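Local structure of odorant binding protein 4 (Chrysopa pallens, 6JPM) at residues L2-M7 with T73-Y78; R15-P20 with M47-E52; N30-G35 with E114-P119; K42-M47 with P100-A105; E87-A92 with A105-L110. The protein probably binds odorant molecules, as a secreted, mostly helical member of the insect PBP/GOBP family of odorant carriers. One frame throughout, in Å; residues are numbered along the deposited sequence.

Interactions 2 and 4 lie in the core and share helix 41-53, one face of which is tied by a disulfide to helix 4-22 while another packs methionines on helix 99-111. Interaction 5 uses helix 99-111 again and fastens it to the end of helix 76-89, nearer the surface, with a second disulfide. Interaction 1, also superficial, joins the start of helix 4-22 to the loop before helix 76-89 with mixed polar and apolar contacts. Interaction 3, partly buried, brings the C-terminal tail to helix 26-32 through a histidine-to-carbonyl hydrogen bond beside an aromatic pair, and touches all the others: Phe-117 meets interaction 1, Pro-119 and Leu-118 interaction 2, and Tyr-116 interactions 4 and 5.

Interaction 1 of 5, residues L2-M7 with T73-Y78; sequences LTEAQM and TLPKKY
Leu-2 and Thr-73 join the N-terminal lead of helix 4-22 to the loop leading into helix 76-89 in this PBP/GOBP fold, at the surface of the protein. The polar link is a backbone bond from Leu-2 N to Thr-73 O, 2.9 Å long with an N-H...O angle of 156°; the donor stands above the carbonyl plane. The helix start is fixed by a capping box, in which Thr-3 OG1 accepts from Gln-6 N at 3.2 Å and Gln-6 OE1 takes the Thr-3 backbone N-H at 2.7 Å. Charge adds a salt bridge between Glu-4 and Lys-77, whose side chains cross at about a right angle; the exact place of Lys-77 NZ is doubtful.

Apolar packing centres on Pro-75, which touches both the Leu-2 carbonyl and Met-7. Its CG lies 3.2 Å from Leu-2 O and its CD 3.4 Å from Met-7 SD. Beyond the sulfur, the bend of the methionine chain at chi3 (63°) turns the methyl toward Tyr-78. The sulfur itself makes an oblique Met-aromatic contact, Met-7 SD sitting 4.9 Å from the Tyr-78 ring centroid and 45° off the normal, while Met-7 CE packs 3.9 Å from Tyr-78 CE2.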
# COMPACT_ATOMS: atom_id res chain seq x y z
N LEU A 2 15.62 3.27 -6.90
CA LEU A 2 15.83 3.33 -5.46
C LEU A 2 16.46 2.03 -4.96
O LEU A 2 16.22 0.95 -5.51
CB LEU A 2 14.50 3.57 -4.73
CG LEU A 2 13.95 5.00 -4.69
CD1 LEU A 2 12.53 5.01 -4.14
CD2 LEU A 2 14.85 5.89 -3.85
N THR A 3 17.28 2.16 -3.92
CA THR A 3 17.76 0.98 -3.23
C THR A 3 16.69 0.48 -2.26
O THR A 3 15.76 1.20 -1.90
CB THR A 3 19.05 1.27 -2.46
OG1 THR A 3 18.77 2.20 -1.40
CG2 THR A 3 20.10 1.86 -3.39
N GLU A 4 16.83 -0.78 -1.84
CA GLU A 4 15.89 -1.33 -0.88
C GLU A 4 15.96 -0.59 0.45
O GLU A 4 14.94 -0.45 1.14
CB GLU A 4 16.15 -2.82 -0.66
CG GLU A 4 16.17 -3.63 -1.95
CD GLU A 4 16.06 -5.13 -1.70
OE1 GLU A 4 15.51 -5.51 -0.64
OE2 GLU A 4 16.52 -5.92 -2.55
N ALA A 5 17.14 -0.10 0.82
CA ALA A 5 17.28 0.61 2.09
C ALA A 5 16.54 1.94 2.06
O ALA A 5 15.95 2.35 3.07
CB ALA A 5 18.76 0.83 2.41
N GLN A 6 16.57 2.64 0.92
CA GLN A 6 15.81 3.87 0.79
C GLN A 6 14.31 3.60 0.82
O GLN A 6 13.54 4.40 1.36
CB GLN A 6 16.18 4.61 -0.49
CG GLN A 6 17.60 5.15 -0.52
CD GLN A 6 18.08 5.40 -1.93
OE1 GLN A 6 17.99 4.51 -2.79
NE2 GLN A 6 18.57 6.60 -2.19
N MET A 7 13.89 2.47 0.24
CA MET A 7 12.48 2.07 0.28
C MET A 7 12.03 1.80 1.71
O MET A 7 10.96 2.25 2.13
CB MET A 7 12.27 0.84 -0.59
CG MET A 7 11.52 1.09 -1.87
SD MET A 7 11.25 -0.47 -2.73
CE MET A 7 10.24 -1.35 -1.56
N THR A 73 11.26 3.58 -10.52
CA THR A 73 12.03 3.83 -9.30
C THR A 73 12.15 2.60 -8.41
O THR A 73 12.87 2.65 -7.41
CB THR A 73 11.40 4.97 -8.50
OG1 THR A 73 10.04 4.64 -8.18
CG2 THR A 73 11.45 6.27 -9.28
N LEU A 74 11.47 1.51 -8.75
CA LEU A 74 11.49 0.31 -7.93
C LEU A 74 12.79 -0.46 -8.13
O LEU A 74 13.30 -0.52 -9.25
CB LEU A 74 10.31 -0.60 -8.27
CG LEU A 74 8.90 -0.18 -7.85
CD1 LEU A 74 7.90 -1.21 -8.33
CD2 LEU A 74 8.83 -0.04 -6.33
N PRO A 75 13.35 -1.04 -7.07
CA PRO A 75 14.41 -2.03 -7.26
C PRO A 75 13.93 -3.13 -8.19
O PRO A 75 12.78 -3.56 -8.11
CB PRO A 75 14.68 -2.55 -5.84
CG PRO A 75 14.20 -1.46 -4.94
CD PRO A 75 13.04 -0.82 -5.65
N LYS A 76 14.82 -3.57 -9.08
CA LYS A 76 14.43 -4.54 -10.10
C LYS A 76 13.84 -5.80 -9.50
O LYS A 76 13.01 -6.46 -10.12
CB LYS A 76 15.62 -4.88 -11.00
CG LYS A 76 16.83 -5.43 -10.25
CD LYS A 76 17.56 -6.48 -11.10
CE LYS A 76 17.97 -5.94 -12.46
NZ LYS A 76 19.03 -4.88 -12.37
N LYS A 77 14.21 -6.13 -8.28
CA LYS A 77 13.63 -7.37 -7.70
C LYS A 77 12.14 -7.20 -7.42
O LYS A 77 11.48 -8.19 -7.29
CB LYS A 77 14.41 -7.81 -6.47
CG LYS A 77 14.40 -6.87 -5.29
CD LYS A 77 13.66 -7.46 -4.10
CE LYS A 77 14.54 -8.14 -3.08
NZ LYS A 77 14.44 -7.48 -1.76
N TYR A 78 11.64 -5.97 -7.41
CA TYR A 78 10.21 -5.72 -7.11
C TYR A 78 9.48 -5.37 -8.40
O TYR A 78 8.30 -5.59 -8.46
CB TYR A 78 10.07 -4.57 -6.10
CG TYR A 78 10.37 -4.95 -4.68
CD1 TYR A 78 9.59 -5.86 -4.02
CD2 TYR A 78 11.45 -4.43 -4.00
CE1 TYR A 78 9.85 -6.23 -2.72
CE2 TYR A 78 11.73 -4.78 -2.70
CZ TYR A 78 10.92 -5.69 -2.05
OH TYR A 78 11.16 -6.07 -0.77

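Interaction 2 of 5, residues R15-P20 with M47-E52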
# COMPACT_ATOMS: atom_id res chain seq x y z
N ARG A 15 5.01 5.62 7.69
CA ARG A 15 4.29 5.05 8.82
C ARG A 15 4.26 6.02 9.99
O ARG A 15 3.21 6.22 10.61
CB ARG A 15 4.92 3.72 9.24
CG ARG A 15 4.13 3.04 10.35
CD ARG A 15 5.04 2.33 11.25
NE ARG A 15 4.42 1.94 12.51
CZ ARG A 15 4.29 0.68 12.87
NH1 ARG A 15 4.72 -0.27 12.06
NH2 ARG A 15 3.74 0.36 14.04
N LYS A 16 5.40 6.65 10.29
CA LYS A 16 5.50 7.61 11.38
C LYS A 16 4.52 8.76 11.21
O LYS A 16 4.01 9.30 12.19
CB LYS A 16 6.92 8.18 11.47
CG LYS A 16 7.95 7.25 12.06
CD LYS A 16 9.29 7.97 12.08
CE LYS A 16 10.39 7.15 12.71
NZ LYS A 16 11.72 7.79 12.44
N MET A 17 4.23 9.14 9.97
CA MET A 17 3.23 10.18 9.77
C MET A 17 1.81 9.63 9.84
O MET A 17 0.93 10.22 10.48
CB MET A 17 3.47 10.87 8.43
CG MET A 17 2.29 11.72 8.02
SD MET A 17 2.37 12.09 6.27
CE MET A 17 2.32 10.44 5.59
N CYS A 18 1.55 8.48 9.20
CA CYS A 18 0.17 8.01 9.03
C CYS A 18 -0.38 7.29 10.25
O CYS A 18 -1.60 7.28 10.45
CB CYS A 18 0.07 7.09 7.83
SG CYS A 18 0.10 8.02 6.28
N GLN A 19 0.47 6.65 11.06
CA GLN A 19 -0.08 5.93 12.20
C GLN A 19 -0.69 6.88 13.23
O GLN A 19 -1.85 6.66 13.62
CB GLN A 19 0.98 5.00 12.82
CG GLN A 19 0.53 4.35 14.13
CD GLN A 19 1.47 3.24 14.62
OE1 GLN A 19 2.66 3.25 14.33
NE2 GLN A 19 0.92 2.27 15.34
N PRO A 20 -0.01 7.94 13.69
CA PRO A 20 -0.66 8.86 14.64
C PRO A 20 -1.88 9.56 14.06
O PRO A 20 -2.76 9.96 14.83
CB PRO A 20 0.44 9.89 14.96
CG PRO A 20 1.69 9.36 14.42
CD PRO A 20 1.37 8.35 13.38
N MET A 47 -4.22 2.60 5.65
CA MET A 47 -3.89 2.19 4.26
C MET A 47 -4.22 3.34 3.28
O MET A 47 -3.46 3.57 2.38
CB MET A 47 -4.56 0.88 3.86
CG MET A 47 -3.96 -0.38 4.50
SD MET A 47 -2.22 -0.34 4.95
CE MET A 47 -1.48 -0.41 3.34
N ASN A 48 -5.33 4.03 3.48
CA ASN A 48 -5.69 5.19 2.64
C ASN A 48 -4.62 6.27 2.76
O ASN A 48 -4.20 6.78 1.78
CB ASN A 48 -7.07 5.73 2.97
CG ASN A 48 -7.46 6.81 1.98
OD1 ASN A 48 -7.56 6.57 0.81
ND2 ASN A 48 -7.59 8.01 2.46
N CYS A 49 -4.22 6.58 3.98
CA CYS A 49 -3.18 7.58 4.28
C CYS A 49 -1.89 7.16 3.59
O CYS A 49 -1.34 7.95 2.99
CB CYS A 49 -2.96 7.72 5.77
SG CYS A 49 -1.71 8.94 6.21
N ILE A 50 -1.47 5.91 3.71
CA ILE A 50 -0.21 5.46 3.12
C ILE A 50 -0.26 5.61 1.61
O ILE A 50 0.64 6.19 0.99
CB ILE A 50 0.08 4.00 3.53
CG1 ILE A 50 0.52 3.90 5.01
CG2 ILE A 50 1.10 3.38 2.59
CD1 ILE A 50 1.79 4.69 5.37
N LEU A 51 -1.31 5.08 0.98
CA LEU A 51 -1.39 5.08 -0.48
C LEU A 51 -1.67 6.47 -1.03
O LEU A 51 -1.25 6.79 -2.14
CB LEU A 51 -2.43 4.07 -0.96
CG LEU A 51 -1.99 2.62 -0.76
CD1 LEU A 51 -3.20 1.70 -0.73
CD2 LEU A 51 -1.01 2.21 -1.90
N GLU A 52 -2.37 7.33 -0.28
CA GLU A 52 -2.44 8.73 -0.69
C GLU A 52 -1.06 9.39 -0.63
O GLU A 52 -0.67 10.11 -1.55
CB GLU A 52 -3.43 9.51 0.18
CG GLU A 52 -4.89 9.38 -0.24
CD GLU A 52 -5.80 10.28 0.59
OE1 GLU A 52 -5.28 10.94 1.53
OE2 GLU A 52 -7.02 10.34 0.33
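Cys-18 and Cys-49 reach each other by different first torsions: SG of Cys-18 stands anti to its carbonyl carbon (chi1 -76°), whereas SG of Cys-49 extends opposite its own backbone N (chi1 -179°). The two sulfurs meet at 2.0 Å, Cys-18 SG to Cys-49 SG, and the bond is twisted by a chi3 of -75°. The CA atoms of Cys-18 and Cys-49 are 5.8 Å apart, the closest such pair between the segments.

Packing around the bridge is apolar. The CD1 end of Ile-50 bends back to Cys-18, lying 3.8 Å from Cys-18 CB, and so covers one flank of the disulfide. Met-17 brings its CE to 4.3 Å from Cys-49 SG, a looser contact.

This disulfide is one of the three that characterise the classical insect odorant-binding protein fold. It ties helix 4-22 to helix 41-53 where the short segments run roughly antiparallel, with their axes 9.1 Å apart. No hydrogen bond joins the two segments, which leaves the covalent link and its apolar surroundings to hold them.

Beside the bridge, Arg-15 sends its guanidinium along its own helix to Gln-19. Its NE donates to Gln-19 OE1 at 2.9 Å from above the amide plane, and its NH2 forms a salt bridge with Asp-26. Both Arg-15 and Cys-18 also touch Tyr-46, one turn before Cys-49 on helix 41-53.

Interaction 3 of 5, residues N30-G35 with E114-P119; sequences NNFHKG and EMYFLP
His-33 and Tyr-116, whose CA atoms are 8.1 Å apart, bring the end of helix 26-32 to the irregular C-terminal tail; a type I turn from Phe-32 to Gly-35 and a Schellman motif, with Gly-35 at positive phi as its C-prime residue, finish that helix.

The His-33 ring provides the polar contact. NE2 donates to Leu-118 O at 2.7 Å with an N-H...O angle of 156°, the oxygen lying in the ring plane, while ND1 is hydrogen-bonded to Ile-29 O. Both ring nitrogens are thus engaged, which would limit rotation of the imidazole. Tyr-116 turns an edge toward the imidazole face in an offset edge-to-face pair, centroids of His-33 and Tyr-116 5.6 Å apart and planes at 69°. With CG of Tyr-116 opposite its backbone N (chi1 179°), the phenol extends to Phe-32, Tyr-116 OH lying 3.3 Å from Phe-32 CE1. Replacing His-33 with an alanine would probably leave Leu-118 O without this donor and open a gap beside the Tyr-116 edge.

The tail lies against the helical core: Tyr-116 and Leu-118 pack on Met-47 and Pro-119 on Ile-50 of helix 41-53, Tyr-116 meets Tyr-109 of helix 99-111, and Phe-117 packs against helix 76-89, edge-to-face with Tyr-78.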
# COMPACT_ATOMS: atom_id res chain seq x y z
N ASN A 30 0.91 -4.99 12.14
CA ASN A 30 1.64 -6.26 12.09
C ASN A 30 0.76 -7.39 11.56
O ASN A 30 1.21 -8.21 10.75
CB ASN A 30 2.20 -6.60 13.49
CG ASN A 30 3.31 -5.63 13.95
OD1 ASN A 30 3.92 -4.93 13.13
ND2 ASN A 30 3.58 -5.59 15.27
N ASN A 31 -0.48 -7.47 12.03
CA ASN A 31 -1.43 -8.42 11.47
C ASN A 31 -1.55 -8.26 9.96
O ASN A 31 -1.52 -9.24 9.21
CB ASN A 31 -2.80 -8.26 12.12
CG ASN A 31 -2.85 -8.88 13.50
OD1 ASN A 31 -2.03 -9.73 13.84
ND2 ASN A 31 -3.81 -8.45 14.30
N PHE A 32 -1.68 -7.02 9.48
CA PHE A 32 -1.89 -6.81 8.05
C PHE A 32 -0.75 -7.40 7.23
O PHE A 32 -0.97 -8.07 6.22
CB PHE A 32 -2.06 -5.31 7.75
CG PHE A 32 -2.74 -5.04 6.41
CD1 PHE A 32 -2.05 -5.18 5.22
CD2 PHE A 32 -4.09 -4.70 6.35
CE1 PHE A 32 -2.67 -4.96 3.99
CE2 PHE A 32 -4.72 -4.48 5.12
CZ PHE A 32 -4.00 -4.61 3.94
N HIS A 33 0.50 -7.19 7.68
CA HIS A 33 1.65 -7.71 6.95
C HIS A 33 1.81 -9.21 7.05
O HIS A 33 2.72 -9.76 6.43
CB HIS A 33 2.94 -7.05 7.46
CG HIS A 33 3.11 -5.64 6.99
ND1 HIS A 33 2.51 -4.58 7.62
CD2 HIS A 33 3.80 -5.12 5.95
CE1 HIS A 33 2.83 -3.46 6.99
NE2 HIS A 33 3.61 -3.76 5.98
N LYS A 34 0.96 -9.89 7.82
CA LYS A 34 0.88 -11.34 7.84
C LYS A 34 -0.44 -11.84 7.26
O LYS A 34 -0.84 -12.97 7.53
CB LYS A 34 1.05 -11.87 9.26
CG LYS A 34 2.43 -11.64 9.85
CD LYS A 34 2.55 -12.30 11.20
CE LYS A 34 4.00 -12.52 11.59
NZ LYS A 34 4.86 -11.34 11.24
N GLY A 35 -1.13 -11.03 6.48
CA GLY A 35 -2.35 -11.50 5.84
C GLY A 35 -3.54 -11.64 6.76
O GLY A 35 -4.49 -12.36 6.42
N GLU A 114 5.03 -12.54 -0.46
CA GLU A 114 6.48 -12.38 -0.24
C GLU A 114 6.99 -11.05 -0.77
O GLU A 114 7.91 -10.56 -0.21
CB GLU A 114 7.22 -13.55 -0.90
CG GLU A 114 8.71 -13.58 -0.62
CD GLU A 114 9.13 -13.84 0.82
OE1 GLU A 114 10.31 -13.66 1.11
OE2 GLU A 114 8.29 -14.22 1.63
N MET A 115 6.41 -10.51 -1.83
CA MET A 115 6.93 -9.28 -2.46
C MET A 115 6.14 -8.03 -2.03
O MET A 115 6.34 -7.00 -2.57
CB MET A 115 6.93 -9.43 -3.98
CG MET A 115 7.62 -10.68 -4.46
SD MET A 115 9.28 -10.81 -3.87
CE MET A 115 10.00 -9.37 -4.62
N TYR A 116 5.30 -8.15 -1.04
CA TYR A 116 4.55 -6.99 -0.57
C TYR A 116 5.48 -6.09 0.24
O TYR A 116 6.14 -6.54 1.18
CB TYR A 116 3.37 -7.47 0.27
CG TYR A 116 2.49 -6.42 0.86
CD1 TYR A 116 1.43 -5.89 0.13
CD2 TYR A 116 2.67 -5.98 2.17
CE1 TYR A 116 0.60 -4.95 0.67
CE2 TYR A 116 1.84 -5.02 2.72
CZ TYR A 116 0.80 -4.52 1.96
OH TYR A 116 -0.05 -3.57 2.48
N PHE A 117 5.54 -4.81 -0.12
CA PHE A 117 6.45 -3.89 0.56
C PHE A 117 5.78 -2.62 1.09
O PHE A 117 6.50 -1.73 1.55
CB PHE A 117 7.60 -3.50 -0.37
CG PHE A 117 7.15 -2.88 -1.66
CD1 PHE A 117 6.76 -1.54 -1.71
CD2 PHE A 117 7.12 -3.63 -2.82
CE1 PHE A 117 6.32 -0.97 -2.90
CE2 PHE A 117 6.71 -3.06 -4.02
CZ PHE A 117 6.30 -1.73 -4.06
N LEU A 118 4.46 -2.50 1.04
CA LEU A 118 3.81 -1.32 1.60
C LEU A 118 4.09 -1.23 3.10
O LEU A 118 4.17 -2.24 3.79
CB LEU A 118 2.30 -1.36 1.38
CG LEU A 118 1.78 -1.43 -0.06
CD1 LEU A 118 0.26 -1.33 -0.07
CD2 LEU A 118 2.42 -0.36 -0.93
N PRO A 119 4.25 -0.00 3.63
CA PRO A 119 4.28 0.16 5.09
C PRO A 119 2.93 -0.14 5.76
O PRO A 119 2.90 -0.10 7.00
CB PRO A 119 4.65 1.64 5.29
CG PRO A 119 4.41 2.30 3.98
CD PRO A 119 4.62 1.24 2.93

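Interaction 4 of 5, residues K42-M47 with P100-A105; sequences KMMCYM and PAYNFA
Met-44 lies over the Tyr-102 ring, and its chain can be followed outward. CB begins 4.0 Å from Tyr-102 CB. CG, set beside the backbone N by chi1 of -73°, reaches the ring itself: Met-44 CG stands 3.6 Å from the centroid of the Tyr-102 ring, 23° off its normal, a CH-pi contact. SD continues over the same face, 4.3 Å from the centroid of the Tyr-102 ring, a Met-aromatic contact.

Segment 100-105 of helix 99-111 crosses segment 42-47 of helix 41-53 at 85°, axes 7.8 Å apart, a close, nearly perpendicular packing inside the six-cysteine PBP/GOBP fold. The Cys-45 to Cys-98 disulfide ties helix 41-53 to the residue just before helix 99-111. A serine in place of Tyr-102 would probably strip Met-44 CG and SD of the aromatic face they rest on and open a gap between the helices.

One turn on, Met-47 bends at chi2 and chi3, bringing its CE to 3.8 Å from Ala-105 CB, while Met-43 CG approaches Tyr-102 CE1 at 4.1 Å.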
# COMPACT_ATOMS: atom_id res chain seq x y z
N LYS A 42 -9.72 2.26 11.47
CA LYS A 42 -8.35 2.78 11.69
C LYS A 42 -7.35 2.09 10.74
O LYS A 42 -6.58 2.76 10.19
CB LYS A 42 -7.90 2.69 13.15
CG LYS A 42 -8.79 3.36 14.17
CD LYS A 42 -8.26 3.29 15.56
CE LYS A 42 -8.90 2.23 16.41
NZ LYS A 42 -8.60 0.85 16.00
N MET A 43 -7.45 0.79 10.58
CA MET A 43 -6.57 0.06 9.65
C MET A 43 -6.85 0.54 8.23
O MET A 43 -5.94 0.76 7.53
CB MET A 43 -6.85 -1.43 9.76
CG MET A 43 -5.94 -2.30 8.96
SD MET A 43 -4.28 -2.28 9.53
CE MET A 43 -3.50 -1.33 8.25
N MET A 44 -8.13 0.68 7.88
CA MET A 44 -8.57 1.13 6.54
C MET A 44 -8.05 2.54 6.25
O MET A 44 -7.46 2.74 5.25
CB MET A 44 -10.09 1.07 6.37
CG MET A 44 -10.60 -0.33 6.22
SD MET A 44 -12.27 -0.62 5.72
CE MET A 44 -13.14 0.72 6.50
N CYS A 45 -8.22 3.44 7.20
CA CYS A 45 -7.77 4.83 7.02
C CYS A 45 -6.25 4.92 6.99
O CYS A 45 -5.78 5.71 6.29
CB CYS A 45 -8.53 5.79 7.93
SG CYS A 45 -10.26 5.86 7.44
N TYR A 46 -5.56 4.04 7.70
CA TYR A 46 -4.08 4.00 7.65
C TYR A 46 -3.65 3.65 6.23
O TYR A 46 -2.82 4.29 5.74
CB TYR A 46 -3.48 3.04 8.68
CG TYR A 46 -2.00 2.82 8.51
CD1 TYR A 46 -1.09 3.72 9.01
CD2 TYR A 46 -1.52 1.71 7.85
CE1 TYR A 46 0.26 3.51 8.88
CE2 TYR A 46 -0.17 1.48 7.72
CZ TYR A 46 0.72 2.39 8.22
OH TYR A 46 2.04 2.23 8.09
N MET A 47 -4.22 2.60 5.65
CA MET A 47 -3.89 2.19 4.26
C MET A 47 -4.22 3.34 3.28
O MET A 47 -3.46 3.57 2.38
CB MET A 47 -4.56 0.88 3.86
CG MET A 47 -3.96 -0.38 4.50
SD MET A 47 -2.22 -0.34 4.95
CE MET A 47 -1.48 -0.41 3.34
N PRO A 100 -11.53 1.76 -0.58
CA PRO A 100 -10.81 1.45 -1.78
C PRO A 100 -9.31 1.20 -1.55
O PRO A 100 -8.84 0.29 -2.04
CB PRO A 100 -11.08 2.63 -2.70
CG PRO A 100 -12.34 3.21 -2.16
CD PRO A 100 -12.29 2.97 -0.68
N ALA A 101 -8.64 2.07 -0.80
CA ALA A 101 -7.21 1.83 -0.59
C ALA A 101 -6.97 0.57 0.23
O ALA A 101 -6.03 -0.19 -0.04
CB ALA A 101 -6.56 3.03 0.09
N TYR A 102 -7.79 0.34 1.25
CA TYR A 102 -7.68 -0.88 2.05
C TYR A 102 -7.92 -2.12 1.19
O TYR A 102 -7.14 -3.07 1.23
CB TYR A 102 -8.70 -0.82 3.19
CG TYR A 102 -8.85 -2.09 3.97
CD1 TYR A 102 -7.98 -2.40 5.02
CD2 TYR A 102 -9.92 -2.95 3.73
CE1 TYR A 102 -8.15 -3.56 5.78
CE2 TYR A 102 -10.09 -4.11 4.47
CZ TYR A 102 -9.20 -4.41 5.49
OH TYR A 102 -9.38 -5.56 6.23
N ASN A 103 -8.99 -2.11 0.39
CA ASN A 103 -9.28 -3.27 -0.45
C ASN A 103 -8.20 -3.48 -1.49
O ASN A 103 -7.81 -4.62 -1.77
CB ASN A 103 -10.65 -3.10 -1.13
CG ASN A 103 -11.80 -3.31 -0.18
OD1 ASN A 103 -11.69 -4.12 0.76
ND2 ASN A 103 -12.90 -2.58 -0.38
N PHE A 104 -7.72 -2.40 -2.11
CA PHE A 104 -6.58 -2.48 -3.02
C PHE A 104 -5.37 -3.10 -2.32
O PHE A 104 -4.71 -3.97 -2.88
CB PHE A 104 -6.25 -1.08 -3.54
CG PHE A 104 -5.07 -1.02 -4.48
CD1 PHE A 104 -5.09 -1.68 -5.72
CD2 PHE A 104 -3.93 -0.29 -4.14
CE1 PHE A 104 -4.00 -1.62 -6.60
CE2 PHE A 104 -2.84 -0.23 -5.00
CZ PHE A 104 -2.88 -0.90 -6.23
N ALA A 105 -5.07 -2.66 -1.09
CA ALA A 105 -3.91 -3.17 -0.37
C ALA A 105 -4.04 -4.66 -0.07
O ALA A 105 -3.08 -5.42 -0.21
CB ALA A 105 -3.72 -2.40 0.94

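Interaction 5 of 5, residues E87-A92 with A105-L110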
# COMPACT_ATOMS: atom_id res chain seq x y z
N GLU A 87 -1.60 -5.27 -12.23
CA GLU A 87 -2.48 -5.80 -13.26
C GLU A 87 -3.61 -6.61 -12.64
O GLU A 87 -4.77 -6.48 -13.03
CB GLU A 87 -1.69 -6.67 -14.25
CG GLU A 87 -0.78 -5.89 -15.20
CD GLU A 87 0.04 -6.80 -16.12
OE1 GLU A 87 0.00 -8.04 -15.93
OE2 GLU A 87 0.72 -6.27 -17.02
N GLU A 88 -3.29 -7.44 -11.66
CA GLU A 88 -4.31 -8.28 -11.04
C GLU A 88 -5.25 -7.46 -10.17
O GLU A 88 -6.43 -7.80 -10.04
CB GLU A 88 -3.65 -9.39 -10.24
CG GLU A 88 -4.57 -10.09 -9.27
CD GLU A 88 -3.91 -11.27 -8.60
OE1 GLU A 88 -4.52 -11.86 -7.69
OE2 GLU A 88 -2.78 -11.62 -9.00
N CYS A 89 -4.76 -6.36 -9.58
CA CYS A 89 -5.51 -5.64 -8.55
C CYS A 89 -6.03 -4.28 -9.00
O CYS A 89 -6.52 -3.52 -8.16
CB CYS A 89 -4.63 -5.48 -7.30
SG CYS A 89 -4.23 -7.07 -6.52
N LYS A 90 -5.98 -3.97 -10.30
CA LYS A 90 -6.25 -2.59 -10.70
C LYS A 90 -7.72 -2.21 -10.62
O LYS A 90 -8.04 -1.03 -10.77
CB LYS A 90 -5.71 -2.32 -12.10
CG LYS A 90 -6.34 -3.13 -13.19
CD LYS A 90 -5.46 -3.10 -14.45
CE LYS A 90 -5.08 -1.68 -14.85
NZ LYS A 90 -6.20 -0.95 -15.53
N SER A 91 -8.61 -3.17 -10.37
CA SER A 91 -10.01 -2.87 -10.10
C SER A 91 -10.43 -3.24 -8.68
O SER A 91 -11.62 -3.20 -8.37
CB SER A 91 -10.92 -3.59 -11.11
OG SER A 91 -10.69 -3.09 -12.42
N ALA A 92 -9.48 -3.57 -7.81
CA ALA A 92 -9.82 -3.87 -6.43
C ALA A 92 -10.06 -2.64 -5.58
O ALA A 92 -10.35 -2.78 -4.39
CB ALA A 92 -8.71 -4.72 -5.77
N ALA A 105 -5.07 -2.66 -1.09
CA ALA A 105 -3.91 -3.17 -0.37
C ALA A 105 -4.04 -4.66 -0.07
O ALA A 105 -3.08 -5.42 -0.21
CB ALA A 105 -3.72 -2.40 0.94
N LYS A 106 -5.22 -5.09 0.39
CA LYS A 106 -5.42 -6.52 0.65
C LYS A 106 -5.17 -7.33 -0.61
O LYS A 106 -4.58 -8.41 -0.56
CB LYS A 106 -6.85 -6.81 1.14
CG LYS A 106 -7.24 -6.17 2.44
CD LYS A 106 -8.49 -6.85 2.99
CE LYS A 106 -9.62 -6.83 1.99
NZ LYS A 106 -10.88 -7.38 2.56
N CYS A 107 -5.64 -6.82 -1.75
CA CYS A 107 -5.43 -7.52 -3.01
C CYS A 107 -3.95 -7.63 -3.33
O CYS A 107 -3.45 -8.69 -3.72
CB CYS A 107 -6.18 -6.81 -4.15
SG CYS A 107 -6.04 -7.65 -5.76
N LEU A 108 -3.22 -6.52 -3.17
CA LEU A 108 -1.80 -6.52 -3.48
C LEU A 108 -1.07 -7.56 -2.65
O LEU A 108 -0.22 -8.30 -3.17
CB LEU A 108 -1.19 -5.14 -3.23
CG LEU A 108 -1.51 -4.05 -4.24
CD1 LEU A 108 -0.76 -2.80 -3.83
CD2 LEU A 108 -1.12 -4.49 -5.65
N TYR A 109 -1.38 -7.62 -1.35
CA TYR A 109 -0.74 -8.60 -0.48
C TYR A 109 -1.04 -10.02 -0.95
O TYR A 109 -0.12 -10.83 -1.12
CB TYR A 109 -1.20 -8.40 0.97
CG TYR A 109 -0.55 -9.40 1.91
CD1 TYR A 109 -1.07 -10.68 2.05
CD2 TYR A 109 0.61 -9.07 2.61
CE1 TYR A 109 -0.47 -11.62 2.86
CE2 TYR A 109 1.23 -10.02 3.44
CZ TYR A 109 0.67 -11.29 3.56
OH TYR A 109 1.24 -12.25 4.37
N LEU A 110 -2.32 -10.33 -1.17
CA LEU A 110 -2.70 -11.69 -1.55
C LEU A 110 -2.17 -12.10 -2.92
O LEU A 110 -2.01 -13.30 -3.17
CB LEU A 110 -4.22 -11.83 -1.53
CG LEU A 110 -4.81 -11.73 -0.12
CD1 LEU A 110 -6.33 -11.82 -0.19
CD2 LEU A 110 -4.22 -12.83 0.75
O HOH W 1 -5.23 -10.87 -5.06
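The CB-SG bonds of Cys-89 and Cys-107 stand nearly at right angles about the S-S axis (chi3 -84°), in a disulfide whose Cys-89 SG to Cys-107 SG bond measures 2.0 Å. The side chains point toward each other from unlike rotamers, Cys-89 SG set beside its backbone N (chi1 -65°) and Cys-107 SG directed opposite its own (chi1 -178°).

Apolar groups flank the bridge. Ala-92, brought back by the type I turn from Cys-89 to Ala-92, places its CB 3.7 Å from Cys-107 CB. Leu-108 starts away from the contact but returns its CD2 to 4.0 Å from Cys-89 CB, and Cys-89 also packs on Phe-104.

Nearer solvent, where no direct hydrogen bond joins the segments, a water spans them, donating to Glu-88 OE1 at 2.9 Å and to Cys-107 O at 3.1 Å. The bridge fastens the end region of helix 76-89 to helix 99-111, one of the three interlocking disulfides typical of classical insect odorant-binding proteins.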